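Local coordinates for protein 3',5'-cyclic-nucleotide phosphodiesterase 1 (Saccharomyces cerevisiae, PDB 4OJV) that belongs to the class-II cyclic-nucleotide phosphodiesterases, with a metallo-hydrolase fold that carries a pair of zinc ions, at residues G275-K287 with L291-E303. Numbering follows the deposited sequence.
Sequences GILVECSCPLSSK and LYGHLSPIYLINE. With SO4 (sulfate ion), chain B.
The H294 ring meets E279, the last residue of strand 273-279, at its ND1 edge, and S281, in the loop that follows, over one face. H294 CB lies 3.3 Å from E279 OE2. At CG, S281 OG stands over the ring face, offset toward the rim. H294 ND1 donates a hydrogen bond to E279 OE1 at 2.7 Å, almost straight (177°), in the ring plane and on that oxygen's syn lone pair. H294 CD2 lies 3.6 Å from O2 of the sulfate ion, probably from the crystallisation liquor. H294 NE2 hydrogen-bonds to the same sulfate O2 at 2.6 Å (161°), and CE1 lies beside the sulfate's O3 and O4. In this crystal carboxylate and sulfate hold both ring nitrogens, which probably fixes the rotation.

E279 CG sits between backbone N and carbonyl carbon (chi1 69°), and a bend at chi2 swings the carboxylate back to the loop. L295 N meets E279 OE2 from above the carboxylate plane at 3.0 Å, while S281 donates to the same oxygen through OG (2.7 Å) and N.

On the helix side, C280 SG packs against the P297 ring, L284 CD2 rests on P297 and I298, and L300 CD1 meets V278 CG1 at 3.9 Å. C282 O receives a CA-H...O contact from the N-cap S296.

The zinc ligands H213 and H326 meet the H294 ring, placing the loop beside the metal centre. Strand 273-279 runs between strands 238-242 and 321-325 in a mixed sheet; helix 297-311 packs beside its end, with helix 336-350 touching C280 and P297.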
loop_
_atom_site.group_PDB
_atom_site.type_symbol
_atom_site.label_atom_id
_atom_site.label_comp_id
_atom_site.label_asym_id
_atom_site.label_seq_id
_atom_site.Cartn_x
_atom_site.Cartn_y
_atom_site.Cartn_z
ATOM N N GLY A 275 6.392 5.969 -26.777
ATOM C CA GLY A 275 5.326 6.132 -25.808
ATOM C C GLY A 275 5.692 7.154 -24.768
ATOM O O GLY A 275 6.872 7.328 -24.425
ATOM N N ILE A 276 4.667 7.832 -24.265
ATOM C CA ILE A 276 4.793 8.660 -23.073
ATOM C C ILE A 276 3.762 8.204 -22.055
ATOM O O ILE A 276 2.569 8.151 -22.367
ATOM C CB ILE A 276 4.675 10.173 -23.366
ATOM C CG1 ILE A 276 4.751 10.981 -22.062
ATOM C CG2 ILE A 276 3.439 10.495 -24.184
ATOM C CD1 ILE A 276 5.124 12.437 -22.215
ATOM N N LEU A 277 4.242 7.851 -20.860
ATOM C CA LEU A 277 3.391 7.499 -19.725
ATOM C C LEU A 277 3.284 8.718 -18.832
ATOM O O LEU A 277 4.241 9.081 -18.167
ATOM C CB LEU A 277 3.957 6.303 -18.949
ATOM C CG LEU A 277 3.611 4.897 -19.448
ATOM C CD1 LEU A 277 4.154 4.636 -20.847
ATOM C CD2 LEU A 277 4.122 3.846 -18.468
ATOM N N VAL A 278 2.124 9.363 -18.848
ATOM C CA VAL A 278 1.974 10.656 -18.202
ATOM C C VAL A 278 0.610 10.734 -17.532
ATOM O O VAL A 278 -0.378 10.194 -18.042
ATOM C CB VAL A 278 2.183 11.822 -19.210
ATOM C CG1 VAL A 278 1.184 11.756 -20.352
ATOM C CG2 VAL A 278 2.127 13.176 -18.513
ATOM N N GLU A 279 0.540 11.434 -16.409
ATOM C CA GLU A 279 -0.703 11.483 -15.668
ATOM C C GLU A 279 -1.800 12.308 -16.328
ATOM O O GLU A 279 -1.537 13.277 -17.060
ATOM C CB GLU A 279 -0.485 12.019 -14.256
ATOM C CG GLU A 279 -0.121 13.498 -14.158
ATOM C CD GLU A 279 -0.690 14.114 -12.894
ATOM O OE1 GLU A 279 0.080 14.319 -11.935
ATOM O OE2 GLU A 279 -1.917 14.366 -12.862
ATOM N N CYS A 280 -3.035 11.934 -16.008
ATOM C CA CYS A 280 -4.138 12.877 -16.041
ATOM C C CYS A 280 -4.999 12.520 -14.841
ATOM O O CYS A 280 -5.925 11.715 -14.939
ATOM C CB CYS A 280 -4.909 12.812 -17.358
ATOM S SG CYS A 280 -6.009 14.225 -17.571
ATOM N N SER A 281 -4.668 13.094 -13.687
ATOM C CA SER A 281 -5.284 12.654 -12.446
ATOM C C SER A 281 -6.781 12.901 -12.398
ATOM O O SER A 281 -7.516 12.127 -11.782
ATOM C CB SER A 281 -4.640 13.347 -11.247
ATOM O OG SER A 281 -3.313 12.916 -11.024
ATOM N N CYS A 282 -7.217 13.998 -13.018
ATOM C CA CYS A 282 -8.581 14.481 -12.857
ATOM C C CYS A 282 -9.248 14.746 -14.196
ATOM O O CYS A 282 -8.568 15.118 -15.166
ATOM C CB CYS A 282 -8.579 15.796 -12.093
ATOM S SG CYS A 282 -7.811 15.720 -10.473
ATOM N N PRO A 283 -10.588 14.589 -14.257
ATOM C CA PRO A 283 -11.349 15.015 -15.431
ATOM C C PRO A 283 -11.492 16.533 -15.459
ATOM O O PRO A 283 -11.067 17.225 -14.526
ATOM C CB PRO A 283 -12.715 14.365 -15.208
ATOM C CG PRO A 283 -12.850 14.299 -13.725
ATOM C CD PRO A 283 -11.460 14.020 -13.211
ATOM N N LEU A 284 -12.117 17.044 -16.517
ATOM C CA LEU A 284 -12.332 18.486 -16.648
ATOM C C LEU A 284 -13.164 19.098 -15.521
ATOM O O LEU A 284 -12.950 20.263 -15.170
ATOM C CB LEU A 284 -12.963 18.819 -17.999
ATOM C CG LEU A 284 -12.063 18.660 -19.228
ATOM C CD1 LEU A 284 -12.896 18.765 -20.497
ATOM C CD2 LEU A 284 -10.933 19.682 -19.234
ATOM N N SER A 285 -14.096 18.325 -14.958
ATOM C CA SER A 285 -14.955 18.827 -13.876
ATOM C C SER A 285 -14.094 19.321 -12.711
ATOM O O SER A 285 -13.342 18.548 -12.112
ATOM C CB SER A 285 -15.965 17.766 -13.425
ATOM O OG SER A 285 -15.319 16.608 -12.926
ATOM N N SER A 286 -14.221 20.616 -12.416
ATOM C CA SER A 286 -13.286 21.370 -11.556
ATOM C C SER A 286 -12.653 20.614 -10.377
ATOM O O SER A 286 -11.647 19.924 -10.554
ATOM C CB SER A 286 -13.931 22.682 -11.081
ATOM O OG SER A 286 -14.079 23.597 -12.154
ATOM N N LYS A 287 -13.245 20.757 -9.189
ATOM C CA LYS A 287 -12.708 20.208 -7.933
ATOM C C LYS A 287 -11.228 20.568 -7.700
ATOM O O LYS A 287 -10.349 19.717 -7.859
ATOM C CB LYS A 287 -12.933 18.689 -7.849
ATOM C CG LYS A 287 -14.362 18.284 -7.526
ATOM C CD LYS A 287 -14.470 16.788 -7.280
ATOM C CE LYS A 287 -15.857 16.408 -6.786
ATOM N NZ LYS A 287 -15.946 14.965 -6.426
ATOM N N LEU A 291 -7.201 18.573 -7.848
ATOM C CA LEU A 291 -6.372 18.900 -9.008
ATOM C C LEU A 291 -5.006 19.512 -8.672
ATOM O O LEU A 291 -4.079 19.419 -9.479
ATOM C CB LEU A 291 -7.149 19.797 -9.982
ATOM C CG LEU A 291 -6.507 20.210 -11.313
ATOM C CD1 LEU A 291 -6.146 18.996 -12.159
ATOM C CD2 LEU A 291 -7.436 21.143 -12.073
ATOM N N TYR A 292 -4.875 20.136 -7.499
ATOM C CA TYR A 292 -3.608 20.760 -7.096
ATOM C C TYR A 292 -2.416 19.826 -7.296
ATOM O O TYR A 292 -2.408 18.693 -6.796
ATOM C CB TYR A 292 -3.643 21.235 -5.636
ATOM C CG TYR A 292 -4.598 22.377 -5.343
ATOM C CD1 TYR A 292 -5.486 22.303 -4.270
ATOM C CD2 TYR A 292 -4.609 23.532 -6.130
ATOM C CE1 TYR A 292 -6.360 23.342 -3.992
ATOM C CE2 TYR A 292 -5.481 24.578 -5.858
ATOM C CZ TYR A 292 -6.354 24.477 -4.790
ATOM O OH TYR A 292 -7.220 25.510 -4.514
ATOM N N GLY A 293 -1.422 20.312 -8.041
ATOM C CA GLY A 293 -0.199 19.557 -8.328
ATOM C C GLY A 293 -0.301 18.551 -9.463
ATOM O O GLY A 293 0.658 17.826 -9.728
ATOM N N HIS A 294 -1.438 18.544 -10.165
ATOM C CA HIS A 294 -1.751 17.521 -11.165
ATOM C C HIS A 294 -2.253 18.100 -12.456
ATOM O O HIS A 294 -2.401 19.326 -12.585
ATOM C CB HIS A 294 -2.779 16.544 -10.596
ATOM C CG HIS A 294 -2.251 15.708 -9.459
ATOM N ND1 HIS A 294 -1.223 14.848 -9.611
ATOM C CD2 HIS A 294 -2.622 15.641 -8.125
ATOM C CE1 HIS A 294 -0.968 14.245 -8.437
ATOM N NE2 HIS A 294 -1.821 14.732 -7.527
ATOM N N LEU A 295 -2.524 17.215 -13.414
ATOM C CA LEU A 295 -3.112 17.591 -14.693
ATOM C C LEU A 295 -4.578 17.205 -14.804
ATOM O O LEU A 295 -5.034 16.233 -14.192
ATOM C CB LEU A 295 -2.333 16.954 -15.851
ATOM C CG LEU A 295 -0.848 17.299 -16.000
ATOM C CD1 LEU A 295 -0.243 16.530 -17.164
ATOM C CD2 LEU A 295 -0.616 18.792 -16.187
ATOM N N SER A 296 -5.305 17.992 -15.595
ATOM C CA SER A 296 -6.619 17.629 -16.108
ATOM C C SER A 296 -6.494 17.589 -17.635
ATOM O O SER A 296 -5.437 17.930 -18.171
ATOM C CB SER A 296 -7.658 18.658 -15.685
ATOM O OG SER A 296 -7.551 19.802 -16.511
ATOM N N PRO A 297 -7.560 17.172 -18.351
ATOM C CA PRO A 297 -7.366 16.984 -19.789
ATOM C C PRO A 297 -6.944 18.225 -20.573
ATOM O O PRO A 297 -6.161 18.101 -21.513
ATOM C CB PRO A 297 -8.726 16.448 -20.257
ATOM C CG PRO A 297 -9.221 15.701 -19.063
ATOM C CD PRO A 297 -8.850 16.604 -17.919
ATOM N N ILE A 298 -7.418 19.403 -20.177
ATOM C CA ILE A 298 -7.027 20.625 -20.871
ATOM C C ILE A 298 -5.539 20.916 -20.665
ATOM O O ILE A 298 -4.843 21.285 -21.604
ATOM C CB ILE A 298 -7.924 21.838 -20.499
ATOM C CG1 ILE A 298 -7.549 23.078 -21.323
ATOM C CG2 ILE A 298 -7.884 22.131 -19.004
ATOM C CD1 ILE A 298 -7.681 22.886 -22.821
ATOM N N TYR A 299 -5.039 20.706 -19.449
ATOM C CA TYR A 299 -3.632 20.959 -19.177
ATOM C C TYR A 299 -2.719 19.938 -19.859
ATOM O O TYR A 299 -1.668 20.298 -20.404
ATOM C CB TYR A 299 -3.363 21.046 -17.676
ATOM C CG TYR A 299 -4.101 22.198 -17.028
ATOM C CD1 TYR A 299 -3.697 23.518 -17.239
ATOM C CD2 TYR A 299 -5.210 21.969 -16.217
ATOM C CE1 TYR A 299 -4.379 24.577 -16.652
ATOM C CE2 TYR A 299 -5.900 23.019 -15.625
ATOM C CZ TYR A 299 -5.480 24.316 -15.846
ATOM O OH TYR A 299 -6.163 25.352 -15.256
ATOM N N LEU A 300 -3.123 18.669 -19.862
ATOM C CA LEU A 300 -2.330 17.660 -20.547
ATOM C C LEU A 300 -2.313 17.933 -22.064
ATOM O O LEU A 300 -1.260 17.886 -22.698
ATOM C CB LEU A 300 -2.823 16.243 -20.246
ATOM C CG LEU A 300 -2.092 15.123 -21.012
ATOM C CD1 LEU A 300 -0.577 15.172 -20.836
ATOM C CD2 LEU A 300 -2.603 13.750 -20.608
ATOM N N ILE A 301 -3.477 18.210 -22.642
ATOM C CA ILE A 301 -3.530 18.526 -24.071
ATOM C C ILE A 301 -2.705 19.780 -24.395
ATOM O O ILE A 301 -2.027 19.824 -25.422
ATOM C CB ILE A 301 -4.985 18.608 -24.596
ATOM C CG1 ILE A 301 -5.642 17.216 -24.613
ATOM C CG2 ILE A 301 -5.054 19.247 -25.987
ATOM C CD1 ILE A 301 -5.053 16.225 -25.605
ATOM N N ASN A 302 -2.707 20.773 -23.505
ATOM C CA ASN A 302 -1.873 21.961 -23.727
ATOM C C ASN A 302 -0.389 21.613 -23.780
ATOM O O ASN A 302 0.353 22.149 -24.610
ATOM C CB ASN A 302 -2.112 23.031 -22.659
ATOM C CG ASN A 302 -3.423 23.769 -22.845
ATOM O OD1 ASN A 302 -4.099 23.623 -23.860
ATOM N ND2 ASN A 302 -3.788 24.572 -21.853
ATOM N N GLU A 303 0.047 20.712 -22.900
ATOM C CA GLU A 303 1.431 20.252 -22.911
ATOM C C GLU A 303 1.775 19.504 -24.194
ATOM O O GLU A 303 2.814 19.763 -24.809
ATOM C CB GLU A 303 1.752 19.406 -21.669
ATOM C CG GLU A 303 1.706 20.185 -20.353
ATOM C CD GLU A 303 2.593 21.425 -20.350
ATOM O OE1 GLU A 303 3.696 21.387 -20.939
ATOM O OE2 GLU A 303 2.191 22.450 -19.756
HETATM S S SO4 B . -0.676 12.823 -5.198
HETATM O O1 SO4 B . -0.512 12.183 -3.864
HETATM O O2 SO4 B . -1.976 13.556 -5.227
HETATM O O3 SO4 B . 0.465 13.752 -5.479
HETATM O O4 SO4 B . -0.720 11.720 -6.193
#